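Local coordinates for DUF3829 family protein (Bacteroides vulgatus, PDB 4YJW) that is of unknown function but folds as an all-helical bundle and probably derives from a secreted or lipid-anchored precursor, at residues 63-66 and 67-70; 82-85 and 86-89; 118-121 and 122-125; 108-112 and 113-117; 95-98 and 99-103. All coordinates share one frame; numbering follows the deposited sequence.

Contact 1 (63-66 and 67-70)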
loop_
_atom_site.group_PDB
_atom_site.type_symbol
_atom_site.label_atom_id
_atom_site.label_comp_id
_atom_site.label_asym_id
_atom_site.label_seq_id
_atom_site.Cartn_x
_atom_site.Cartn_y
_atom_site.Cartn_z
ATOM N N SER A 63 -10.950 3.776 -4.656
ATOM C CA SER A 63 -11.725 5.023 -4.649
ATOM C C SER A 63 -10.801 6.203 -4.317
ATOM O O SER A 63 -10.029 6.125 -3.364
ATOM C CB SER A 63 -12.867 4.926 -3.647
ATOM O OG SER A 63 -13.335 6.224 -3.306
ATOM N N VAL A 64 -10.836 7.258 -5.140
ATOM C CA VAL A 64 -10.005 8.462 -4.918
ATOM C C VAL A 64 -10.499 9.195 -3.671
ATOM O O VAL A 64 -9.677 9.645 -2.872
ATOM C CB VAL A 64 -9.948 9.430 -6.144
ATOM C CG1 VAL A 64 -8.860 10.485 -5.935
ATOM C CG2 VAL A 64 -9.658 8.661 -7.445
ATOM N N GLN A 65 -11.815 9.344 -3.499
ATOM C CA GLN A 65 -12.322 10.036 -2.312
ATOM C C GLN A 65 -11.989 9.214 -1.035
ATOM O O GLN A 65 -11.655 9.808 -0.015
ATOM C CB GLN A 65 -13.817 10.351 -2.429
ATOM C CG GLN A 65 -14.476 11.003 -1.189
ATOM C CD GLN A 65 -13.742 12.165 -0.526
ATOM O OE1 GLN A 65 -13.513 12.177 0.704
ATOM N NE2 GLN A 65 -13.422 13.195 -1.291
ATOM N N ASP A 66 -12.015 7.870 -1.106
ATOM C CA ASP A 66 -11.583 7.071 0.061
ATOM C C ASP A 66 -10.102 7.322 0.384
ATOM O O ASP A 66 -9.729 7.384 1.559
ATOM C CB ASP A 66 -11.809 5.572 -0.172
ATOM C CG ASP A 66 -13.261 5.126 -0.035
ATOM O OD1 ASP A 66 -14.104 5.952 0.384
ATOM O OD2 ASP A 66 -13.545 3.954 -0.334
ATOM N N THR A 67 -9.267 7.480 -0.656
ATOM C CA THR A 67 -7.829 7.773 -0.534
ATOM C C THR A 67 -7.657 9.114 0.195
ATOM O O THR A 67 -6.876 9.194 1.141
ATOM C CB THR A 67 -7.153 7.772 -1.923
ATOM O OG1 THR A 67 -7.286 6.471 -2.492
ATOM C CG2 THR A 67 -5.674 8.092 -1.846
ATOM N N VAL A 68 -8.389 10.143 -0.242
ATOM C CA VAL A 68 -8.342 11.473 0.385
ATOM C C VAL A 68 -8.743 11.365 1.870
ATOM O O VAL A 68 -8.083 11.955 2.742
ATOM C CB VAL A 68 -9.236 12.496 -0.361
ATOM C CG1 VAL A 68 -9.329 13.816 0.409
ATOM C CG2 VAL A 68 -8.733 12.726 -1.781
ATOM N N PHE A 69 -9.825 10.620 2.149
ATOM C CA PHE A 69 -10.339 10.489 3.501
ATOM C C PHE A 69 -9.300 9.863 4.433
ATOM O O PHE A 69 -9.049 10.414 5.507
ATOM C CB PHE A 69 -11.664 9.696 3.532
ATOM C CG PHE A 69 -12.377 9.712 4.872
ATOM C CD1 PHE A 69 -13.025 10.859 5.323
ATOM C CD2 PHE A 69 -12.459 8.561 5.653
ATOM C CE1 PHE A 69 -13.698 10.868 6.551
ATOM C CE2 PHE A 69 -13.133 8.572 6.873
ATOM C CZ PHE A 69 -13.729 9.727 7.326
ATOM N N VAL A 70 -8.672 8.753 4.022
ATOM C CA VAL A 70 -7.726 8.072 4.914
ATOM C C VAL A 70 -6.364 8.803 4.966
ATOM O O VAL A 70 -5.638 8.643 5.948
ATOM C CB VAL A 70 -7.548 6.576 4.601
ATOM C CG1 VAL A 70 -8.877 5.820 4.772
ATOM C CG2 VAL A 70 -6.919 6.333 3.214
#

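Contact 2 (82-85 and 86-89)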
loop_
_atom_site.group_PDB
_atom_site.type_symbol
_atom_site.label_atom_id
_atom_site.label_comp_id
_atom_site.label_asym_id
_atom_site.label_seq_id
_atom_site.Cartn_x
_atom_site.Cartn_y
_atom_site.Cartn_z
ATOM N N ARG A 82 -2.723 10.785 14.564
ATOM C CA ARG A 82 -2.994 11.485 13.307
ATOM C C ARG A 82 -1.731 11.506 12.438
ATOM O O ARG A 82 -1.796 11.183 11.247
ATOM C CB ARG A 82 -3.475 12.919 13.616
ATOM C CG ARG A 82 -4.067 13.662 12.433
ATOM C CD ARG A 82 -4.353 15.106 12.790
ATOM N NE ARG A 82 -5.178 15.755 11.774
ATOM C CZ ARG A 82 -5.454 17.054 11.739
ATOM N NH1 ARG A 82 -4.960 17.871 12.662
ATOM N NH2 ARG A 82 -6.224 17.548 10.778
ATOM N N GLN A 83 -0.571 11.869 13.046
ATOM C CA GLN A 83 0.715 11.923 12.336
ATOM C C GLN A 83 1.171 10.531 11.876
ATOM O O GLN A 83 1.602 10.370 10.728
ATOM C CB GLN A 83 1.805 12.579 13.192
ATOM C CG GLN A 83 1.665 14.105 13.312
ATOM C CD GLN A 83 1.477 14.820 11.985
ATOM O OE1 GLN A 83 2.266 14.679 11.039
ATOM N NE2 GLN A 83 0.412 15.597 11.889
ATOM N N ASN A 84 1.064 9.528 12.755
ATOM C CA ASN A 84 1.452 8.160 12.402
ATOM C C ASN A 84 0.558 7.586 11.289
ATOM O O ASN A 84 1.083 6.927 10.395
ATOM C CB ASN A 84 1.453 7.267 13.628
ATOM C CG ASN A 84 2.595 7.608 14.571
ATOM O OD1 ASN A 84 3.624 8.172 14.174
ATOM N ND2 ASN A 84 2.435 7.305 15.843
ATOM N N LEU A 85 -0.762 7.857 11.317
ATOM C CA LEU A 85 -1.655 7.376 10.245
ATOM C C LEU A 85 -1.337 8.080 8.920
ATOM O O LEU A 85 -1.226 7.425 7.882
ATOM C CB LEU A 85 -3.138 7.587 10.611
ATOM C CG LEU A 85 -3.710 6.659 11.698
ATOM C CD1 LEU A 85 -4.992 7.254 12.287
ATOM C CD2 LEU A 85 -3.967 5.244 11.146
ATOM N N LYS A 86 -1.144 9.403 8.961
ATOM C CA LYS A 86 -0.839 10.191 7.758
ATOM C C LYS A 86 0.488 9.734 7.127
ATOM O O LYS A 86 0.550 9.551 5.910
ATOM C CB LYS A 86 -0.770 11.688 8.117
ATOM C CG LYS A 86 -0.938 12.642 6.948
ATOM C CD LYS A 86 -0.859 14.098 7.435
ATOM C CE LYS A 86 -1.192 15.112 6.365
ATOM N NZ LYS A 86 -0.178 15.151 5.276
ATOM N N GLU A 87 1.523 9.519 7.958
ATOM C CA GLU A 87 2.846 9.080 7.498
ATOM C C GLU A 87 2.784 7.689 6.860
ATOM O O GLU A 87 3.287 7.505 5.749
ATOM C CB GLU A 87 3.843 9.080 8.669
ATOM C CG GLU A 87 5.299 8.931 8.251
ATOM C CD GLU A 87 6.269 8.655 9.385
ATOM O OE1 GLU A 87 5.994 9.066 10.536
ATOM O OE2 GLU A 87 7.322 8.033 9.112
ATOM N N ASN A 88 2.178 6.716 7.548
ATOM C CA ASN A 88 2.105 5.338 7.041
ATOM C C ASN A 88 1.294 5.229 5.746
ATOM O O ASN A 88 1.706 4.495 4.839
ATOM C CB ASN A 88 1.581 4.391 8.113
ATOM C CG ASN A 88 2.677 4.025 9.082
ATOM O OD1 ASN A 88 3.512 3.163 8.798
ATOM N ND2 ASN A 88 2.723 4.681 10.246
ATOM N N TYR A 89 0.181 5.984 5.620
ATOM C CA TYR A 89 -0.605 5.971 4.388
ATOM C C TYR A 89 0.159 6.644 3.242
ATOM O O TYR A 89 0.154 6.124 2.131
ATOM C CB TYR A 89 -1.973 6.643 4.595
ATOM C CG TYR A 89 -3.085 5.668 4.910
ATOM C CD1 TYR A 89 -3.456 4.685 3.998
ATOM C CD2 TYR A 89 -3.819 5.772 6.092
ATOM C CE1 TYR A 89 -4.507 3.808 4.264
ATOM C CE2 TYR A 89 -4.878 4.898 6.371
ATOM C CZ TYR A 89 -5.228 3.931 5.441
ATOM O OH TYR A 89 -6.291 3.094 5.658
#

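Contact 3 (118-121 and 122-125)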
loop_
_atom_site.group_PDB
_atom_site.type_symbol
_atom_site.label_atom_id
_atom_site.label_comp_id
_atom_site.label_asym_id
_atom_site.label_seq_id
_atom_site.Cartn_x
_atom_site.Cartn_y
_atom_site.Cartn_z
ATOM N N ASP A 118 23.052 -2.821 -20.616
ATOM C CA ASP A 118 23.634 -2.492 -19.303
ATOM C C ASP A 118 23.955 -3.775 -18.495
ATOM O O ASP A 118 24.093 -3.713 -17.272
ATOM C CB ASP A 118 22.703 -1.547 -18.514
ATOM C CG ASP A 118 21.449 -2.210 -17.970
ATOM O OD1 ASP A 118 21.140 -3.333 -18.400
ATOM O OD2 ASP A 118 20.820 -1.630 -17.064
ATOM N N ASN A 119 24.038 -4.934 -19.181
ATOM C CA ASN A 119 24.314 -6.260 -18.592
ATOM C C ASN A 119 23.461 -6.504 -17.327
ATOM O O ASN A 119 23.995 -6.782 -16.247
ATOM C CB ASN A 119 25.812 -6.440 -18.279
ATOM C CG ASN A 119 26.211 -7.860 -17.897
ATOM O OD1 ASN A 119 25.573 -8.855 -18.272
ATOM N ND2 ASN A 119 27.242 -7.979 -17.088
ATOM N N ASN A 120 22.134 -6.310 -17.462
ATOM C CA ASN A 120 21.136 -6.517 -16.398
ATOM C C ASN A 120 21.341 -5.637 -15.134
ATOM O O ASN A 120 20.814 -5.998 -14.074
ATOM C CB ASN A 120 21.083 -8.003 -15.991
ATOM C CG ASN A 120 20.518 -8.881 -17.077
ATOM O OD1 ASN A 120 19.320 -8.838 -17.401
ATOM N ND2 ASN A 120 21.367 -9.692 -17.663
ATOM N N ALA A 121 22.060 -4.491 -15.231
ATOM C CA ALA A 121 22.273 -3.614 -14.066
ATOM C C ALA A 121 20.942 -3.058 -13.553
ATOM O O ALA A 121 20.678 -3.106 -12.346
ATOM C CB ALA A 121 23.218 -2.478 -14.401
ATOM N N LEU A 122 20.083 -2.567 -14.464
ATOM C CA LEU A 122 18.776 -2.066 -14.026
ATOM C C LEU A 122 17.890 -3.240 -13.548
ATOM O O LEU A 122 17.129 -3.061 -12.601
ATOM C CB LEU A 122 18.075 -1.256 -15.137
ATOM C CG LEU A 122 16.710 -0.648 -14.747
ATOM C CD1 LEU A 122 16.858 0.432 -13.670
ATOM C CD2 LEU A 122 15.978 -0.119 -15.946
ATOM N N ALA A 123 18.013 -4.440 -14.169
ATOM C CA ALA A 123 17.229 -5.613 -13.737
ATOM C C ALA A 123 17.512 -5.916 -12.265
ATOM O O ALA A 123 16.567 -6.057 -11.497
ATOM C CB ALA A 123 17.571 -6.836 -14.600
ATOM N N ASP A 124 18.811 -5.958 -11.870
ATOM C CA ASP A 124 19.197 -6.258 -10.486
ATOM C C ASP A 124 18.809 -5.126 -9.537
ATOM O O ASP A 124 18.372 -5.407 -8.419
ATOM C CB ASP A 124 20.689 -6.575 -10.376
ATOM C CG ASP A 124 21.033 -7.986 -10.834
ATOM O OD1 ASP A 124 20.108 -8.863 -10.865
ATOM O OD2 ASP A 124 22.212 -8.240 -11.089
ATOM N N LYS A 125 18.930 -3.851 -9.981
ATOM C CA LYS A 125 18.520 -2.709 -9.137
ATOM C C LYS A 125 17.023 -2.816 -8.809
ATOM O O LYS A 125 16.607 -2.617 -7.662
ATOM C CB LYS A 125 18.824 -1.394 -9.876
ATOM C CG LYS A 125 18.501 -0.134 -9.076
ATOM C CD LYS A 125 18.997 1.112 -9.813
ATOM C CE LYS A 125 18.604 2.403 -9.119
ATOM N NZ LYS A 125 19.404 2.643 -7.890
#

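Contact 4 (108-112 and 113-117)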
loop_
_atom_site.group_PDB
_atom_site.type_symbol
_atom_site.label_atom_id
_atom_site.label_comp_id
_atom_site.label_asym_id
_atom_site.label_seq_id
_atom_site.Cartn_x
_atom_site.Cartn_y
_atom_site.Cartn_z
ATOM N N LEU A 108 9.193 -3.702 -19.809
ATOM C CA LEU A 108 9.505 -3.022 -21.078
ATOM C C LEU A 108 11.004 -3.081 -21.405
ATOM O O LEU A 108 11.372 -3.289 -22.567
ATOM C CB LEU A 108 9.018 -1.569 -21.026
ATOM C CG LEU A 108 7.479 -1.386 -20.815
ATOM C CD1 LEU A 108 7.070 0.091 -20.986
ATOM C CD2 LEU A 108 6.648 -2.287 -21.769
ATOM N N TYR A 109 11.854 -2.946 -20.376
ATOM C CA TYR A 109 13.318 -2.982 -20.482
ATOM C C TYR A 109 13.794 -4.408 -20.822
ATOM O O TYR A 109 14.778 -4.558 -21.553
ATOM C CB TYR A 109 13.923 -2.414 -19.173
ATOM C CG TYR A 109 15.273 -2.946 -18.734
ATOM C CD1 TYR A 109 15.364 -4.072 -17.915
ATOM C CD2 TYR A 109 16.435 -2.214 -18.955
ATOM C CE1 TYR A 109 16.592 -4.519 -17.430
ATOM C CE2 TYR A 109 17.674 -2.667 -18.500
ATOM C CZ TYR A 109 17.742 -3.809 -17.716
ATOM O OH TYR A 109 18.947 -4.263 -17.236
HETATM N N MSE A 110 13.121 -5.457 -20.297
HETATM C CA MSE A 110 13.500 -6.830 -20.665
HETATM C C MSE A 110 13.046 -7.131 -22.115
HETATM O O MSE A 110 13.821 -7.665 -22.918
HETATM C CB MSE A 110 12.854 -7.872 -19.705
HETATM C CG MSE A 110 13.363 -7.811 -18.258
HETATM SE SE MSE A 110 15.323 -7.917 -18.114
HETATM C CE MSE A 110 15.571 -9.743 -18.825
ATOM N N GLN A 111 11.781 -6.811 -22.433
ATOM C CA GLN A 111 11.190 -7.159 -23.736
ATOM C C GLN A 111 11.744 -6.356 -24.917
ATOM O O GLN A 111 11.635 -6.837 -26.048
ATOM C CB GLN A 111 9.666 -7.054 -23.678
ATOM C CG GLN A 111 9.112 -8.204 -22.816
ATOM C CD GLN A 111 7.614 -8.253 -22.699
ATOM O OE1 GLN A 111 6.889 -7.278 -22.970
ATOM N NE2 GLN A 111 7.115 -9.391 -22.243
ATOM N N ASP A 112 12.345 -5.173 -24.683
ATOM C CA ASP A 112 12.907 -4.410 -25.807
ATOM C C ASP A 112 14.429 -4.634 -25.874
ATOM O O ASP A 112 15.129 -3.927 -26.609
ATOM C CB ASP A 112 12.527 -2.916 -25.731
ATOM C CG ASP A 112 13.230 -2.099 -24.662
ATOM O OD1 ASP A 112 14.132 -2.649 -23.987
ATOM O OD2 ASP A 112 12.834 -0.926 -24.453
ATOM N N GLN A 113 14.940 -5.603 -25.071
ATOM C CA GLN A 113 16.349 -6.041 -25.023
ATOM C C GLN A 113 17.317 -4.963 -24.479
ATOM O O GLN A 113 18.537 -5.106 -24.654
ATOM C CB GLN A 113 16.832 -6.524 -26.416
ATOM C CG GLN A 113 16.056 -7.715 -26.968
ATOM C CD GLN A 113 16.489 -8.038 -28.371
ATOM O OE1 GLN A 113 17.439 -8.797 -28.598
ATOM N NE2 GLN A 113 15.812 -7.447 -29.347
ATOM N N SER A 114 16.799 -3.944 -23.754
ATOM C CA SER A 114 17.657 -2.915 -23.124
ATOM C C SER A 114 18.597 -3.541 -22.081
ATOM O O SER A 114 19.690 -3.000 -21.856
ATOM C CB SER A 114 16.827 -1.824 -22.461
ATOM O OG SER A 114 16.138 -1.022 -23.400
ATOM N N TYR A 115 18.203 -4.707 -21.480
ATOM C CA TYR A 115 19.030 -5.402 -20.485
ATOM C C TYR A 115 20.387 -5.833 -21.049
ATOM O O TYR A 115 21.345 -5.962 -20.283
ATOM C CB TYR A 115 18.302 -6.608 -19.863
ATOM C CG TYR A 115 18.136 -7.795 -20.784
ATOM C CD1 TYR A 115 17.041 -7.889 -21.642
ATOM C CD2 TYR A 115 19.042 -8.853 -20.760
ATOM C CE1 TYR A 115 16.865 -8.996 -22.471
ATOM C CE2 TYR A 115 18.890 -9.956 -21.605
ATOM C CZ TYR A 115 17.797 -10.023 -22.456
ATOM O OH TYR A 115 17.635 -11.107 -23.290
ATOM N N LYS A 116 20.464 -6.071 -22.370
ATOM C CA LYS A 116 21.720 -6.468 -23.034
ATOM C C LYS A 116 22.708 -5.305 -23.028
ATOM O O LYS A 116 23.913 -5.532 -22.935
ATOM C CB LYS A 116 21.444 -6.930 -24.480
ATOM C CG LYS A 116 20.601 -8.204 -24.563
ATOM C CD LYS A 116 20.452 -8.681 -26.007
ATOM C CE LYS A 116 19.562 -9.896 -26.139
ATOM N NZ LYS A 116 20.184 -11.125 -25.567
ATOM N N LYS A 117 22.195 -4.057 -23.075
ATOM C CA LYS A 117 23.007 -2.838 -23.116
ATOM C C LYS A 117 23.670 -2.476 -21.762
ATOM O O LYS A 117 24.719 -1.835 -21.776
ATOM C CB LYS A 117 22.176 -1.643 -23.623
ATOM C CG LYS A 117 21.912 -1.694 -25.132
ATOM C CD LYS A 117 21.424 -0.356 -25.700
ATOM C CE LYS A 117 19.917 -0.228 -25.760
ATOM N NZ LYS A 117 19.324 0.154 -24.446
#

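Contact 5 (95-98 and 99-103)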
loop_
_atom_site.group_PDB
_atom_site.type_symbol
_atom_site.label_atom_id
_atom_site.label_comp_id
_atom_site.label_asym_id
_atom_site.label_seq_id
_atom_site.Cartn_x
_atom_site.Cartn_y
_atom_site.Cartn_z
ATOM N N SER A 95 4.757 3.769 -2.086
ATOM C CA SER A 95 5.340 2.420 -2.233
ATOM C C SER A 95 4.555 1.583 -3.227
ATOM O O SER A 95 5.170 0.839 -4.012
ATOM C CB SER A 95 5.441 1.697 -0.891
ATOM O OG SER A 95 6.430 2.307 -0.077
ATOM N N ILE A 96 3.208 1.717 -3.225
ATOM C CA ILE A 96 2.341 1.003 -4.177
ATOM C C ILE A 96 2.677 1.471 -5.569
ATOM O O ILE A 96 2.887 0.653 -6.470
ATOM C CB ILE A 96 0.822 1.191 -3.855
ATOM C CG1 ILE A 96 0.382 0.303 -2.658
ATOM C CG2 ILE A 96 -0.062 0.876 -5.094
ATOM C CD1 ILE A 96 0.428 -1.370 -2.933
ATOM N N SER A 97 2.788 2.797 -5.744
ATOM C CA SER A 97 3.093 3.375 -7.054
ATOM C C SER A 97 4.445 2.862 -7.561
ATOM O O SER A 97 4.525 2.337 -8.672
ATOM C CB SER A 97 3.106 4.898 -6.958
ATOM O OG SER A 97 3.344 5.453 -8.241
ATOM N N ALA A 98 5.456 2.905 -6.700
ATOM C CA ALA A 98 6.807 2.466 -7.053
ATOM C C ALA A 98 6.820 0.984 -7.411
ATOM O O ALA A 98 7.482 0.617 -8.384
ATOM C CB ALA A 98 7.763 2.730 -5.899
ATOM N N PHE A 99 6.142 0.133 -6.608
ATOM C CA PHE A 99 6.138 -1.313 -6.827
ATOM C C PHE A 99 5.603 -1.668 -8.216
ATOM O O PHE A 99 6.251 -2.426 -8.955
ATOM C CB PHE A 99 5.328 -2.036 -5.730
ATOM C CG PHE A 99 5.453 -3.542 -5.830
ATOM C CD1 PHE A 99 6.582 -4.198 -5.339
ATOM C CD2 PHE A 99 4.451 -4.303 -6.443
ATOM C CE1 PHE A 99 6.682 -5.603 -5.417
ATOM C CE2 PHE A 99 4.570 -5.696 -6.557
ATOM C CZ PHE A 99 5.675 -6.339 -6.016
ATOM N N TYR A 100 4.450 -1.110 -8.591
ATOM C CA TYR A 100 3.851 -1.438 -9.893
ATOM C C TYR A 100 4.519 -0.706 -11.035
ATOM O O TYR A 100 4.692 -1.300 -12.096
ATOM C CB TYR A 100 2.338 -1.173 -9.864
ATOM C CG TYR A 100 1.611 -2.217 -9.050
ATOM C CD1 TYR A 100 1.425 -2.051 -7.680
ATOM C CD2 TYR A 100 1.134 -3.387 -9.640
ATOM C CE1 TYR A 100 0.773 -3.004 -6.918
ATOM C CE2 TYR A 100 0.459 -4.350 -8.886
ATOM C CZ TYR A 100 0.268 -4.143 -7.526
ATOM O OH TYR A 100 -0.403 -5.053 -6.760
ATOM N N GLU A 101 4.972 0.546 -10.830
ATOM C CA GLU A 101 5.688 1.259 -11.902
ATOM C C GLU A 101 7.052 0.596 -12.189
ATOM O O GLU A 101 7.453 0.529 -13.355
ATOM C CB GLU A 101 5.882 2.749 -11.570
ATOM C CG GLU A 101 4.593 3.561 -11.761
ATOM C CD GLU A 101 4.008 3.613 -13.168
ATOM O OE1 GLU A 101 4.789 3.653 -14.143
ATOM O OE2 GLU A 101 2.765 3.653 -13.296
ATOM N N ASN A 102 7.782 0.154 -11.128
ATOM C CA ASN A 102 9.079 -0.524 -11.309
ATOM C C ASN A 102 8.898 -1.789 -12.140
ATOM O O ASN A 102 9.732 -2.062 -13.001
ATOM C CB ASN A 102 9.727 -0.881 -9.962
ATOM C CG ASN A 102 10.353 0.277 -9.242
ATOM O OD1 ASN A 102 10.603 1.341 -9.819
ATOM N ND2 ASN A 102 10.600 0.105 -7.937
ATOM N N TYR A 103 7.824 -2.554 -11.889
ATOM C CA TYR A 103 7.570 -3.784 -12.666
ATOM C C TYR A 103 7.248 -3.422 -14.129
ATOM O O TYR A 103 7.735 -4.081 -15.046
ATOM C CB TYR A 103 6.447 -4.644 -12.066
ATOM C CG TYR A 103 6.158 -5.855 -12.930
ATOM C CD1 TYR A 103 7.126 -6.844 -13.122
ATOM C CD2 TYR A 103 5.011 -5.909 -13.722
ATOM C CE1 TYR A 103 6.941 -7.880 -14.036
ATOM C CE2 TYR A 103 4.795 -6.967 -14.615
ATOM C CZ TYR A 103 5.766 -7.947 -14.771
ATOM O OH TYR A 103 5.577 -8.968 -15.672
#

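Contact 1 (63-66 and 67-70)
S63 O takes two bonds from T67, one from the backbone and one from the side chain. T67 N lies 3.1 Å from S63 O and T67 OG1 lies 2.9 Å from S63 O. The two donors come at the oxygen from opposite faces of its carbonyl plane. The T67 hydroxyl reaches back because OG1 is anti to its own carbonyl carbon (chi1 -62°). A valine here would probably leave S63 O with the backbone N-H alone and weaken the start of the helix. S63 is the N-cap of helix 64-71. Its OG accepts from D66 N at 3.0 Å in a nearly straight bond of 164°. S63 thus serves the start of the helix twice, its hydroxyl accepting from D66 N and its carbonyl from T67. On the outer side, Q65 bends at chi2, and its OE1 comes to 4.2 Å from F69 CB. The Q65 amide and the F69 ring are turned 57° from each other. V68 CG2 rests 3.4 Å from V64 O. The short helix is laid against two long ones. D66 and T67 touch I28 of helix 10-32, while T67 and V70 meet F93 of helix 79-111.

Contact 2 (82-85 and 86-89)
N84 O is gripped twice by N88. N88 N donates to N84 O at 3.1 Å, and N88 ND2 donates to the same N84 O at 2.8 Å. The side-chain bond is fairly straight at 161°. The two donors stand on opposite faces of the carbonyl plane. N84 O lies close to the plane of the N88 amide, so ND2 points an N-H at it. With CG beside its own backbone N (chi1 -80°), the N88 amide is turned back along the helix. A leucine in its place would probably lose the second grip on N84 O and leave that carbonyl with its backbone partner alone. At the next residue, Y89 sets its ring edge by L85 O, with CD2 3.6 Å from L85 O. Y89 N also donates to L85 O at 3.0 Å. K86 and E87 rest their CB atoms near the carbonyl oxygens of R82 and Q83; E87 CB is 3.3 Å from Q83 O. The E87 carboxylate forms a salt bridge with R91, and Y89 OH bonds to S25 of helix 10-32. N88 also packs on Y140, V143 and I144 of helix 121-159. Its amide therefore spends one N-H inside its own helix, at a place where helix 121-159 packs against it.

Contact 3 (118-121 and 122-125)
D118 OD2 accepts from L122 N at 2.9 Å, with an N-H angle of 153°. The donor stands above the carboxylate plane, 37° out of it. D118 CG lies between its backbone N and carbonyl carbon (chi1 73°), which swings the carboxylate forward over the start of the helix. The same group is shared: D118 OD1 bonds to Y109 OH of helix 79-111. The backbone turns here as a type I' beta turn from D118 to A121, closed by A121 N bonding to D118 O at 3.0 Å. N119 and N120 carry the positive phi values this turn needs. The turn feeds straight into helix 121-159, with N120 at the N-cap position. The N120 side chain makes no capping bond, and the D118 carboxylate binds an early N-H of the helix instead. The first helical bonds follow, D124 N to N120 O and K125 N to A121 O, both 3.0 Å. L122 CB sits 3.4 Å from D118 OD2. N120 OD1 lies 3.9 Å from A123 CB. On the helix 79-111 side, L122 packs on Y109, A123 on Y106 and N120 on M110. D124 carries its charge to R127 in a salt bridge.

Contact 4 (108-112 and 113-117)
The selenomethionine M110 lays its terminal methyl over the ring of Y115. M110 CE is 3.8 Å from the ring centroid of Y115 and only 15° off the ring normal, a CH-pi contact. The selenium lies obliquely at 4.5 Å from the same Y115 centroid, as in a Met-aromatic pair. M110 is bent at chi2 and chi3, which folds the methyl back onto the ring. Y115 CG lies between its backbone N and carbonyl carbon (chi1 72°), and this sets the ring beside M110. The opposite face of the Y115 ring carries K116 CG, and M110 O meets the ring edge in plane, 3.4 Å from Y115 CE1. Y109 crosses Y115 at about a right angle, with Y109 CZ 3.6 Å from Y115 CB. The backbone N of Y115 lies over one face of the Y109 ring. D112 leaves the helix and turns its carboxylate to S114. D112 OD1 accepts from S114 OG at 2.6 Å and from S114 N at 3.0 Å, both on one face of the carboxylate plane. Q113 N bonds to M110 O at 3.2 Å from well above the carbonyl plane. Y109 OH, besides its bond to D118, accepts from A123 N. The bend is held by two unlike means: a carboxylate grips S114, and the M110 methyl and the Y109 ring pack against Y115.

Contact 5 (95-98 and 99-103)
A98, F99 and I96 carry much of this contact, over two turns of helix 79-111. A98 is small, and its carbonyl is the part that works. A98 O accepts from N102 N at 2.8 Å. The N102 amide folds over the same carbonyl, and N102 CG comes to 3.0 Å from A98 O. N102 ND2 does not bond there; it donates to E130 of helix 121-159. F99 N bonds to S95 O at 2.9 Å, and F99 CB packs 3.4 Å from S95 O. With CG anti to the backbone N (chi1 -173°), the F99 ring is carried away from this stretch. It goes on to meet the next ring: F99 CD2 lies over one face of Y100, near the rim, and Y100 CD1 sits at the edge of F99. The two rings are thus set edge against face. I96 and Y100 lie side by side and point the same way, with I96 CG2 4.2 Å from Y100 CD1. The edge of the Y100 ring is also turned to the backbone, with Y100 CD1 3.3 Å from I96 O. I96 O accepts from Y100 N in a bond of 171°. On the outer side, E101 CG rests 3.3 Å from S97 O, which also takes the N-H of E101. Three parts of the fold close round this stretch. S95 and I96 pack on L137 of helix 121-159. F99 meets I38 and V41 of helix 35-44. Y100 leans on Q59 and P60 of a loop, and its OH bonds to E37 of helix 35-44.

In the fold
Contacts 2, 5 and 4 follow one another along helix 79-111 and are partly buried; contact 4 goes on through the turn into helix 114-117. Contact 5 is nearest the chain's centre, about 10 Å from centre to centre, and has the most buried residues. Contacts 1 and 3 are surface contacts at helix starts. Contact 1 has a serine cap; in contact 3 a turn aspartate accepts an early N-H. Contacts 1 and 2 touch where V70 meets Y89. Contacts 3 and 4 touch too, through D118 with Y109 and N120 with Y115, and build one end of the molecule. Contact 4 joins a carboxylate grip to aromatic packing, while contact 5 adds aromatic and aliphatic packing to plain helical bonds.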